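Local coordinates for protein T cell receptor gamma chain (Monodelphis domestica, PDB 7L15) that pairs with the T cell receptor mu chain to form the marsupial gamma-mu T cell receptor, which probably takes part in antigen recognition, at residues I11-N16 with A21-K26; C80-S85 with G93-A98; C147-F152 with L201-Q206; N155-Y160 with G175-G180. All blocks are in the same frame, centred on the assembly; numbering follows the deposited sequence.

Contact 1 of 4, residues I11-N16 with A21-K26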
# COMPACT_ATOMS: atom_id res chain seq x y z
N ILE B 11 8.49 -6.66 -6.86
CA ILE B 11 7.61 -5.54 -6.54
C ILE B 11 8.01 -4.28 -7.30
O ILE B 11 7.20 -3.36 -7.42
CB ILE B 11 7.59 -5.30 -5.03
CG1 ILE B 11 8.97 -4.88 -4.55
CG2 ILE B 11 7.22 -6.57 -4.32
CD1 ILE B 11 9.00 -4.50 -3.08
N SER B 12 9.23 -4.21 -7.81
CA SER B 12 9.64 -3.05 -8.59
C SER B 12 10.66 -3.49 -9.64
O SER B 12 11.30 -4.54 -9.52
CB SER B 12 10.21 -1.94 -7.71
OG SER B 12 11.40 -2.38 -7.07
N ILE B 13 10.79 -2.66 -10.67
CA ILE B 13 11.79 -2.81 -11.72
C ILE B 13 12.37 -1.42 -11.97
O ILE B 13 11.63 -0.48 -12.30
CB ILE B 13 11.19 -3.39 -13.01
CG1 ILE B 13 10.49 -4.72 -12.73
CG2 ILE B 13 12.26 -3.58 -14.09
CD1 ILE B 13 9.87 -5.36 -13.96
N THR B 14 13.68 -1.28 -11.80
CA THR B 14 14.37 -0.01 -12.02
C THR B 14 15.19 -0.09 -13.29
O THR B 14 15.88 -1.09 -13.54
CB THR B 14 15.27 0.36 -10.83
OG1 THR B 14 14.51 0.36 -9.63
CG2 THR B 14 15.86 1.75 -11.02
N ARG B 15 15.11 0.95 -14.11
CA ARG B 15 15.79 0.94 -15.39
C ARG B 15 16.29 2.34 -15.71
O ARG B 15 15.80 3.33 -15.16
CB ARG B 15 14.86 0.46 -16.52
CG ARG B 15 14.41 -0.98 -16.39
CD ARG B 15 15.54 -1.94 -16.78
NE ARG B 15 15.10 -3.33 -16.71
CZ ARG B 15 15.35 -4.14 -15.68
NH1 ARG B 15 16.05 -3.69 -14.65
NH2 ARG B 15 14.91 -5.39 -15.69
N ASN B 16 17.25 2.40 -16.63
CA ASN B 16 17.61 3.65 -17.29
C ASN B 16 16.85 3.74 -18.61
O ASN B 16 16.23 2.77 -19.06
CB ASN B 16 19.12 3.73 -17.51
CG ASN B 16 19.89 3.89 -16.21
OD1 ASN B 16 20.69 3.02 -15.83
ND2 ASN B 16 19.64 4.99 -15.50
N ALA B 21 11.66 -3.74 -19.95
CA ALA B 21 11.27 -4.27 -18.66
C ALA B 21 10.20 -5.32 -18.86
O ALA B 21 9.24 -5.09 -19.61
CB ALA B 21 10.75 -3.15 -17.74
N SER B 22 10.33 -6.46 -18.18
CA SER B 22 9.37 -7.55 -18.24
C SER B 22 8.67 -7.65 -16.89
O SER B 22 9.32 -7.86 -15.86
CB SER B 22 10.05 -8.88 -18.58
OG SER B 22 10.84 -8.74 -19.75
N LEU B 23 7.35 -7.55 -16.91
CA LEU B 23 6.54 -7.59 -15.71
C LEU B 23 5.80 -8.91 -15.67
O LEU B 23 5.28 -9.36 -16.69
CB LEU B 23 5.56 -6.41 -15.66
CG LEU B 23 6.20 -5.06 -15.33
CD1 LEU B 23 6.68 -4.38 -16.56
CD2 LEU B 23 5.21 -4.19 -14.60
N ASN B 24 5.75 -9.53 -14.49
CA ASN B 24 5.19 -10.86 -14.32
C ASN B 24 3.81 -10.80 -13.68
O ASN B 24 3.57 -9.99 -12.78
CB ASN B 24 6.11 -11.73 -13.47
CG ASN B 24 7.49 -11.89 -14.07
OD1 ASN B 24 7.66 -11.83 -15.29
ND2 ASN B 24 8.48 -12.12 -13.22
N CYS B 25 2.92 -11.68 -14.13
CA CYS B 25 1.60 -11.86 -13.53
C CYS B 25 1.33 -13.36 -13.45
O CYS B 25 1.05 -13.99 -14.48
CB CYS B 25 0.52 -11.14 -14.34
SG CYS B 25 -1.16 -11.18 -13.63
N LYS B 26 1.44 -13.93 -12.26
CA LYS B 26 1.01 -15.30 -12.01
C LYS B 26 -0.47 -15.26 -11.62
O LYS B 26 -0.82 -14.76 -10.55
CB LYS B 26 1.86 -15.96 -10.93
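Arg15, which lies alongside Ala21, folds back on its own strand: its NH1 donates to Thr14 O at 2.8 Å. This bond is bent, with 132° at the hydrogen, and the donor is tilted from the carbonyl plane. NE is held as well, by the carbonyl of Ser20, so two backbone oxygens fix the guanidinium. Ile13 CG2 lies 3.5 Å over the centre of one guanidinium face. NE comes within 4.4 Å of Ala21 CA.

Ile13 carries the apolar part with both of its branches. CG2 meets Ala21 CB at 4.0 Å. CG1 stands anti to the carbonyl carbon (chi1 -56°), and the extended chain takes CD1 to Leu23 CG at 3.9 Å. The same methyl sits 3.2 Å from Ser22 O, a close carbon-oxygen approach. Thr111 and Leu113 of strand 104-116 border this cluster, and Trp37 packs on Leu23.

The strands run nearly antiparallel, at 174°, but belong to different sheets. Strand 12-16 pairs in parallel with 104-116, whereas 21-28 pairs with 5-7. Such side-chain packing between strands A' and B, with the A strand split between two sheets, is typical of the V-set immunoglobulin fold.

Contact 2 of 4, residues C80-S85 with G93-A98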
# COMPACT_ATOMS: atom_id res chain seq x y z
N CYS B 80 1.46 -14.78 -17.51
CA CYS B 80 1.43 -13.70 -18.47
C CYS B 80 2.48 -12.65 -18.11
O CYS B 80 2.65 -12.30 -16.94
CB CYS B 80 0.05 -13.05 -18.53
SG CYS B 80 -0.12 -11.86 -19.91
N ARG B 81 3.19 -12.17 -19.12
CA ARG B 81 4.27 -11.20 -18.95
C ARG B 81 4.03 -10.00 -19.86
O ARG B 81 3.63 -10.15 -21.01
CB ARG B 81 5.65 -11.83 -19.27
CG ARG B 81 6.11 -12.89 -18.27
CD ARG B 81 7.49 -13.46 -18.62
NE ARG B 81 8.58 -12.56 -18.24
CZ ARG B 81 9.47 -12.82 -17.29
NH1 ARG B 81 10.42 -11.94 -17.01
NH2 ARG B 81 9.40 -13.95 -16.60
N LEU B 82 4.28 -8.80 -19.32
CA LEU B 82 4.19 -7.56 -20.07
C LEU B 82 5.59 -7.01 -20.31
O LEU B 82 6.34 -6.80 -19.35
CB LEU B 82 3.33 -6.53 -19.32
CG LEU B 82 3.32 -5.10 -19.86
CD1 LEU B 82 2.57 -5.03 -21.18
CD2 LEU B 82 2.73 -4.12 -18.85
N ILE B 83 5.93 -6.75 -21.56
CA ILE B 83 7.20 -6.14 -21.91
C ILE B 83 6.95 -4.71 -22.33
O ILE B 83 6.10 -4.45 -23.20
CB ILE B 83 7.93 -6.91 -23.02
CG1 ILE B 83 8.35 -8.29 -22.52
CG2 ILE B 83 9.14 -6.11 -23.50
CD1 ILE B 83 9.40 -8.96 -23.39
N VAL B 84 7.68 -3.78 -21.72
CA VAL B 84 7.62 -2.36 -22.04
C VAL B 84 8.97 -1.99 -22.62
O VAL B 84 9.99 -2.05 -21.92
CB VAL B 84 7.27 -1.52 -20.80
CG1 VAL B 84 7.07 -0.06 -21.18
CG2 VAL B 84 6.02 -2.07 -20.16
N SER B 85 8.99 -1.65 -23.90
CA SER B 85 10.24 -1.41 -24.60
C SER B 85 10.62 0.07 -24.55
O SER B 85 9.80 0.94 -24.23
CB SER B 85 10.15 -1.85 -26.07
OG SER B 85 9.63 -3.16 -26.18
N GLY B 93 5.58 4.24 -13.27
CA GLY B 93 4.29 4.17 -12.62
C GLY B 93 4.06 2.75 -12.13
O GLY B 93 4.95 1.90 -12.21
N VAL B 94 2.86 2.50 -11.63
CA VAL B 94 2.50 1.17 -11.14
C VAL B 94 1.67 0.45 -12.19
O VAL B 94 0.65 0.97 -12.67
CB VAL B 94 1.76 1.25 -9.80
CG1 VAL B 94 1.55 -0.16 -9.21
CG2 VAL B 94 2.54 2.12 -8.83
N TYR B 95 2.10 -0.76 -12.54
CA TYR B 95 1.47 -1.58 -13.56
C TYR B 95 0.77 -2.75 -12.89
O TYR B 95 1.41 -3.56 -12.20
CB TYR B 95 2.50 -2.07 -14.57
CG TYR B 95 3.09 -0.98 -15.44
CD1 TYR B 95 3.86 0.02 -14.88
CD2 TYR B 95 2.87 -0.96 -16.81
CE1 TYR B 95 4.40 1.02 -15.66
CE2 TYR B 95 3.40 0.05 -17.60
CZ TYR B 95 4.17 1.04 -17.01
OH TYR B 95 4.73 2.06 -17.75
N HIS B 96 -0.54 -2.86 -13.10
CA HIS B 96 -1.36 -3.90 -12.50
C HIS B 96 -1.87 -4.81 -13.60
O HIS B 96 -2.41 -4.33 -14.61
CB HIS B 96 -2.56 -3.32 -11.76
CG HIS B 96 -2.21 -2.39 -10.64
ND1 HIS B 96 -2.14 -2.81 -9.33
CD2 HIS B 96 -1.96 -1.06 -10.62
CE1 HIS B 96 -1.84 -1.78 -8.56
NE2 HIS B 96 -1.72 -0.71 -9.32
N CYS B 97 -1.75 -6.11 -13.41
CA CYS B 97 -2.54 -7.02 -14.23
C CYS B 97 -3.91 -7.21 -13.58
O CYS B 97 -4.08 -7.03 -12.38
CB CYS B 97 -1.84 -8.36 -14.42
SG CYS B 97 -1.46 -9.26 -12.91
N ALA B 98 -4.89 -7.55 -14.41
CA ALA B 98 -6.25 -7.66 -13.91
C ALA B 98 -6.98 -8.76 -14.66
O ALA B 98 -6.57 -9.16 -15.75
CB ALA B 98 -7.01 -6.34 -14.05
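This contact belongs to the core of the V-set beta sandwich. Strand E (79-84) lies in one sheet and strand F (93-101) in the other, so side chains meet where the sheets face each other. The central residue is Tyr95. Its hydroxyl is hydrogen-bonded to the carbonyl of Asp91, four residues earlier in the chain, and a weak bond from Arg39 NH1 also reaches it. This is the tyrosine corner common at the start of strand F in immunoglobulin domains.

Tyr95 CG stands beside its backbone N and anti to the carbonyl carbon (chi1 -68°). From there the ring extends towards strand 79-84, with Gly93 O at its edge and in its plane.

Leu82 and Val84 point the same way from their strand and both reach Tyr95. Leu82 has CG anti to its backbone N (chi1 170°), which brings CD2 to the ring. The Leu82 and Tyr95 side chains cross at about a right angle. Trp37 packs on Leu82 and also on Cys97, the strand F half of the Cys25-Cys97 disulfide that ties the two sheets together.

All three touching residues are buried, and the contact between them is purely apolar. Leu82 and Val84 approach the ring obliquely, at neighbouring carbons: Leu82 CD2 lies 3.8 Å from Tyr95 CD2, and Val84 CG2 lies 4.2 Å from Tyr95 CE2.

Contact 3 of 4, residues C147-F152 with L201-Q206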
# COMPACT_ATOMS: atom_id res chain seq x y z
N CYS B 147 11.32 -4.14 13.48
CA CYS B 147 12.33 -4.36 12.46
C CYS B 147 12.57 -3.08 11.68
O CYS B 147 11.66 -2.57 11.01
CB CYS B 147 11.96 -5.48 11.49
SG CYS B 147 13.36 -5.66 10.33
N LEU B 148 13.81 -2.60 11.72
CA LEU B 148 14.28 -1.50 10.88
C LEU B 148 15.00 -2.09 9.66
O LEU B 148 15.91 -2.90 9.80
CB LEU B 148 15.22 -0.60 11.68
CG LEU B 148 16.10 0.39 10.89
CD1 LEU B 148 15.25 1.45 10.20
CD2 LEU B 148 17.11 1.05 11.81
N LEU B 149 14.57 -1.69 8.48
CA LEU B 149 15.26 -2.05 7.24
C LEU B 149 15.99 -0.81 6.75
O LEU B 149 15.35 0.23 6.54
CB LEU B 149 14.27 -2.53 6.19
CG LEU B 149 13.50 -3.82 6.47
CD1 LEU B 149 12.55 -4.04 5.34
CD2 LEU B 149 14.48 -5.00 6.59
N GLU B 150 17.30 -0.89 6.55
CA GLU B 150 17.97 0.34 6.16
C GLU B 150 18.80 0.19 4.90
O GLU B 150 19.16 -0.91 4.47
CB GLU B 150 18.84 0.92 7.28
CG GLU B 150 19.68 -0.04 8.04
CD GLU B 150 20.48 0.68 9.12
OE1 GLU B 150 19.97 1.70 9.66
OE2 GLU B 150 21.61 0.24 9.41
N ASP B 151 19.06 1.36 4.32
CA ASP B 151 20.04 1.53 3.25
C ASP B 151 19.69 0.71 2.01
O ASP B 151 20.56 0.08 1.41
CB ASP B 151 21.45 1.20 3.74
CG ASP B 151 22.51 1.79 2.85
OD1 ASP B 151 22.28 2.91 2.37
OD2 ASP B 151 23.57 1.15 2.64
N PHE B 152 18.42 0.73 1.61
CA PHE B 152 18.03 0.04 0.38
C PHE B 152 17.74 1.05 -0.73
O PHE B 152 17.56 2.25 -0.50
CB PHE B 152 16.84 -0.93 0.59
CG PHE B 152 15.60 -0.32 1.22
CD1 PHE B 152 14.67 0.35 0.45
CD2 PHE B 152 15.35 -0.48 2.58
CE1 PHE B 152 13.51 0.88 1.03
CE2 PHE B 152 14.19 0.05 3.17
CZ PHE B 152 13.28 0.73 2.40
N LEU B 201 6.97 -16.34 15.69
CA LEU B 201 6.62 -15.38 14.66
C LEU B 201 7.58 -15.50 13.48
O LEU B 201 8.73 -15.91 13.64
CB LEU B 201 6.69 -13.96 15.21
CG LEU B 201 5.81 -13.69 16.42
CD1 LEU B 201 5.93 -12.23 16.80
CD2 LEU B 201 4.36 -14.06 16.15
N THR B 202 7.10 -15.14 12.29
CA THR B 202 7.97 -15.00 11.14
C THR B 202 7.82 -13.61 10.53
O THR B 202 6.71 -13.09 10.40
CB THR B 202 7.70 -16.09 10.09
OG1 THR B 202 7.83 -17.38 10.71
CG2 THR B 202 8.72 -16.00 8.98
N TYR B 203 8.95 -13.00 10.19
CA TYR B 203 9.01 -11.69 9.57
C TYR B 203 9.52 -11.84 8.14
O TYR B 203 10.53 -12.52 7.91
CB TYR B 203 9.93 -10.76 10.38
CG TYR B 203 10.24 -9.44 9.69
CD1 TYR B 203 9.38 -8.36 9.81
CD2 TYR B 203 11.40 -9.29 8.92
CE1 TYR B 203 9.67 -7.15 9.18
CE2 TYR B 203 11.69 -8.09 8.28
CZ TYR B 203 10.83 -7.02 8.42
OH TYR B 203 11.13 -5.84 7.79
N PHE B 204 8.82 -11.22 7.20
CA PHE B 204 9.14 -11.31 5.77
C PHE B 204 9.39 -9.94 5.17
O PHE B 204 8.71 -8.97 5.52
CB PHE B 204 8.01 -11.93 4.97
CG PHE B 204 7.60 -13.28 5.41
CD1 PHE B 204 6.57 -13.44 6.32
CD2 PHE B 204 8.21 -14.40 4.89
CE1 PHE B 204 6.17 -14.71 6.71
CE2 PHE B 204 7.81 -15.67 5.28
CZ PHE B 204 6.79 -15.82 6.19
N TYR B 205 10.29 -9.87 4.19
CA TYR B 205 10.33 -8.68 3.34
C TYR B 205 10.70 -9.05 1.91
O TYR B 205 11.39 -10.04 1.65
CB TYR B 205 11.28 -7.60 3.89
CG TYR B 205 12.74 -7.96 3.98
CD1 TYR B 205 13.25 -8.62 5.09
CD2 TYR B 205 13.63 -7.62 2.95
CE1 TYR B 205 14.61 -8.93 5.17
CE2 TYR B 205 14.96 -7.92 3.03
CZ TYR B 205 15.45 -8.59 4.13
OH TYR B 205 16.80 -8.88 4.16
N GLN B 206 10.22 -8.24 0.97
CA GLN B 206 10.53 -8.35 -0.44
C GLN B 206 11.14 -7.04 -0.93
O GLN B 206 10.78 -5.95 -0.48
CB GLN B 206 9.29 -8.66 -1.30
CG GLN B 206 8.67 -10.02 -1.04
CD GLN B 206 7.29 -10.13 -1.66
OE1 GLN B 206 7.09 -9.74 -2.80
NE2 GLN B 206 6.34 -10.65 -0.90
O HOH W 1 10.23 -3.67 8.53
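The core of the C1-set domain, where strand B (142-152) faces strand F (201-206), is the setting of this contact. Cys147 and Tyr203 stand opposite each other, at positions that in most C1 domains hold the disulfide between the sheets. Here the strand F partner is an aromatic ring.

Cys147 SG is anti to its backbone N (chi1 -178°), which carries it out to the phenol end of the ring. SG lies 3.4 Å from Tyr203 CZ and is oblique to the ring. Cys147 CB sits over one face, 3.9 Å from the centroid, as a CH-pi contact. Trp161 and Phe129 each meet the same ring edge-to-face.

The Leu149 and Tyr203 side chains approach each other from opposite directions. Leu149 CD1 is 3.4 Å from Tyr203 OH, and CD2 lies near the plane at the ring edge. CD2 also lies over the face of Tyr205, 4.2 Å from the ring centroid, a second CH-pi contact only 12° off the normal. Leu149 thus touches both tyrosines, Tyr203 at its hydroxyl end and Tyr205 over a face.

A water donates to Cys147 O at 3.1 Å. It lies a short 2.5 Å from Tyr203 OH, and probably gives the buried hydroxyl a polar partner. The sheets are therefore joined here by sulfur-aromatic and CH-pi contacts and a bridging water, in place of a covalent bond.

Contact 4 of 4, residues N155-Y160 with G175-G180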
# COMPACT_ATOMS: atom_id res chain seq x y z
N ASN B 155 13.31 2.91 -3.43
CA ASN B 155 12.45 3.19 -2.28
C ASN B 155 11.14 2.41 -2.29
O ASN B 155 10.08 2.97 -2.02
CB ASN B 155 12.18 4.69 -2.21
CG ASN B 155 11.44 5.22 -3.43
OD1 ASN B 155 11.48 4.63 -4.50
ND2 ASN B 155 10.75 6.36 -3.27
N VAL B 156 11.18 1.12 -2.62
CA VAL B 156 10.01 0.27 -2.67
C VAL B 156 10.34 -0.99 -1.87
O VAL B 156 11.38 -1.61 -2.10
CB VAL B 156 9.62 -0.09 -4.12
CG1 VAL B 156 8.38 -0.96 -4.13
CG2 VAL B 156 9.39 1.15 -4.96
N VAL B 157 9.45 -1.36 -0.95
CA VAL B 157 9.69 -2.53 -0.12
C VAL B 157 8.35 -2.97 0.45
O VAL B 157 7.43 -2.17 0.59
CB VAL B 157 10.73 -2.21 1.00
CG1 VAL B 157 10.11 -1.29 2.04
CG2 VAL B 157 11.28 -3.50 1.65
N LYS B 158 8.24 -4.26 0.73
CA LYS B 158 7.03 -4.87 1.27
C LYS B 158 7.44 -5.75 2.44
O LYS B 158 8.37 -6.55 2.32
CB LYS B 158 6.32 -5.69 0.18
CG LYS B 158 5.10 -6.47 0.65
CD LYS B 158 4.40 -7.15 -0.54
CE LYS B 158 3.15 -7.93 -0.11
NZ LYS B 158 2.59 -8.74 -1.25
N THR B 159 6.79 -5.56 3.59
CA THR B 159 7.14 -6.27 4.81
C THR B 159 5.86 -6.76 5.47
O THR B 159 4.81 -6.11 5.37
CB THR B 159 7.92 -5.40 5.81
OG1 THR B 159 7.06 -4.38 6.31
CG2 THR B 159 9.11 -4.75 5.15
N TYR B 160 5.93 -7.91 6.14
CA TYR B 160 4.77 -8.44 6.83
C TYR B 160 5.22 -9.40 7.93
O TYR B 160 6.30 -10.00 7.87
CB TYR B 160 3.77 -9.12 5.86
CG TYR B 160 4.37 -9.94 4.71
CD1 TYR B 160 5.00 -9.32 3.64
CD2 TYR B 160 4.27 -11.33 4.69
CE1 TYR B 160 5.54 -10.05 2.59
CE2 TYR B 160 4.80 -12.08 3.62
CZ TYR B 160 5.44 -11.42 2.57
OH TYR B 160 6.00 -12.10 1.50
N GLY B 175 6.02 2.44 9.36
CA GLY B 175 6.39 3.82 9.13
C GLY B 175 6.54 4.12 7.65
O GLY B 175 6.53 3.24 6.79
N PRO B 176 6.70 5.40 7.33
CA PRO B 176 6.90 5.78 5.93
C PRO B 176 8.27 5.32 5.45
O PRO B 176 9.16 5.03 6.24
CB PRO B 176 6.83 7.31 5.98
CG PRO B 176 7.49 7.64 7.32
CD PRO B 176 7.06 6.49 8.25
N ILE B 177 8.42 5.24 4.14
CA ILE B 177 9.74 5.00 3.57
C ILE B 177 10.46 6.34 3.53
O ILE B 177 10.00 7.28 2.88
CB ILE B 177 9.65 4.37 2.18
CG1 ILE B 177 8.94 3.01 2.30
CG2 ILE B 177 11.03 4.22 1.59
CD1 ILE B 177 8.87 2.20 1.03
N THR B 178 11.58 6.44 4.23
CA THR B 178 12.28 7.70 4.40
C THR B 178 13.68 7.62 3.80
O THR B 178 14.32 6.57 3.80
CB THR B 178 12.40 8.07 5.88
OG1 THR B 178 13.35 7.19 6.51
CG2 THR B 178 11.06 7.91 6.57
N GLY B 179 14.14 8.73 3.28
CA GLY B 179 15.46 8.78 2.71
C GLY B 179 15.45 9.59 1.45
O GLY B 179 14.55 10.40 1.21
N GLY B 180 16.48 9.38 0.65
CA GLY B 180 16.65 10.10 -0.60
C GLY B 180 17.90 9.61 -1.27
O GLY B 180 18.64 8.78 -0.73
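The tight part of this contact is Ile177 CD1 against Asn155 O and Val157 CG1; the looser side is Ile177 CG2 against Asn155 CB. Ile177 CG1 is anti to the carbonyl carbon (chi1 -61°) and the chain beyond it is extended. This sends CD1 across to the 155-160 segment. There it meets Val157 CG1 at 3.8 Å and lies 3.4 Å from Asn155 O. The latter is the shortest approach of the contact, a methyl against a carbonyl oxygen. CD1 also passes 4.3 Å from Val156 CA, so one methyl touches three consecutive residues. Val157 has CG1 set between its backbone N and carbonyl carbon (chi1 71°), where it can meet Ile177. Behind it are Leu149 and Phe152 of strand 142-152, so this end leads into the domain core.

The other end is more open. The Asn155 side chain adds its CB, 4.0 Å from Ile177 CG2, and both residues are partly exposed. Tyr184 packs on both and gives this edge its backing. Val156 turns its side chain away from Ile177 and rests on Ile11 of the variable domain.

The segments are not paired as strands. Residues 155-157 lead into strand C (158-163), and residues 175-180 lie on strand D, which pairs with 183-193. The contact joins the lead-in to strand C, in one sheet, to strand D, at the edge of the other; this fits the C1-set immunoglobulin fold.

The contacts fall into two pairs, one in each immunoglobulin domain. Contacts 1 and 2 come first along the chain and share the V-set sandwich. Their centres are 7 Å apart, strands 21-28 and 79-84 are neighbours in one sheet, and the Cys25-Cys97 disulfide links them. Contacts 3 and 4 share the C1-set domain, with centres 10 Å apart. Both segments of contact 4 fall between those of contact 3, and strands 158-163 and 201-206 pair in one sheet. Contacts 2 and 3 are about 26 Å apart between centres. Ile11 of contact 1 touches Gln206 and Val157, so the variable and constant domains meet directly there.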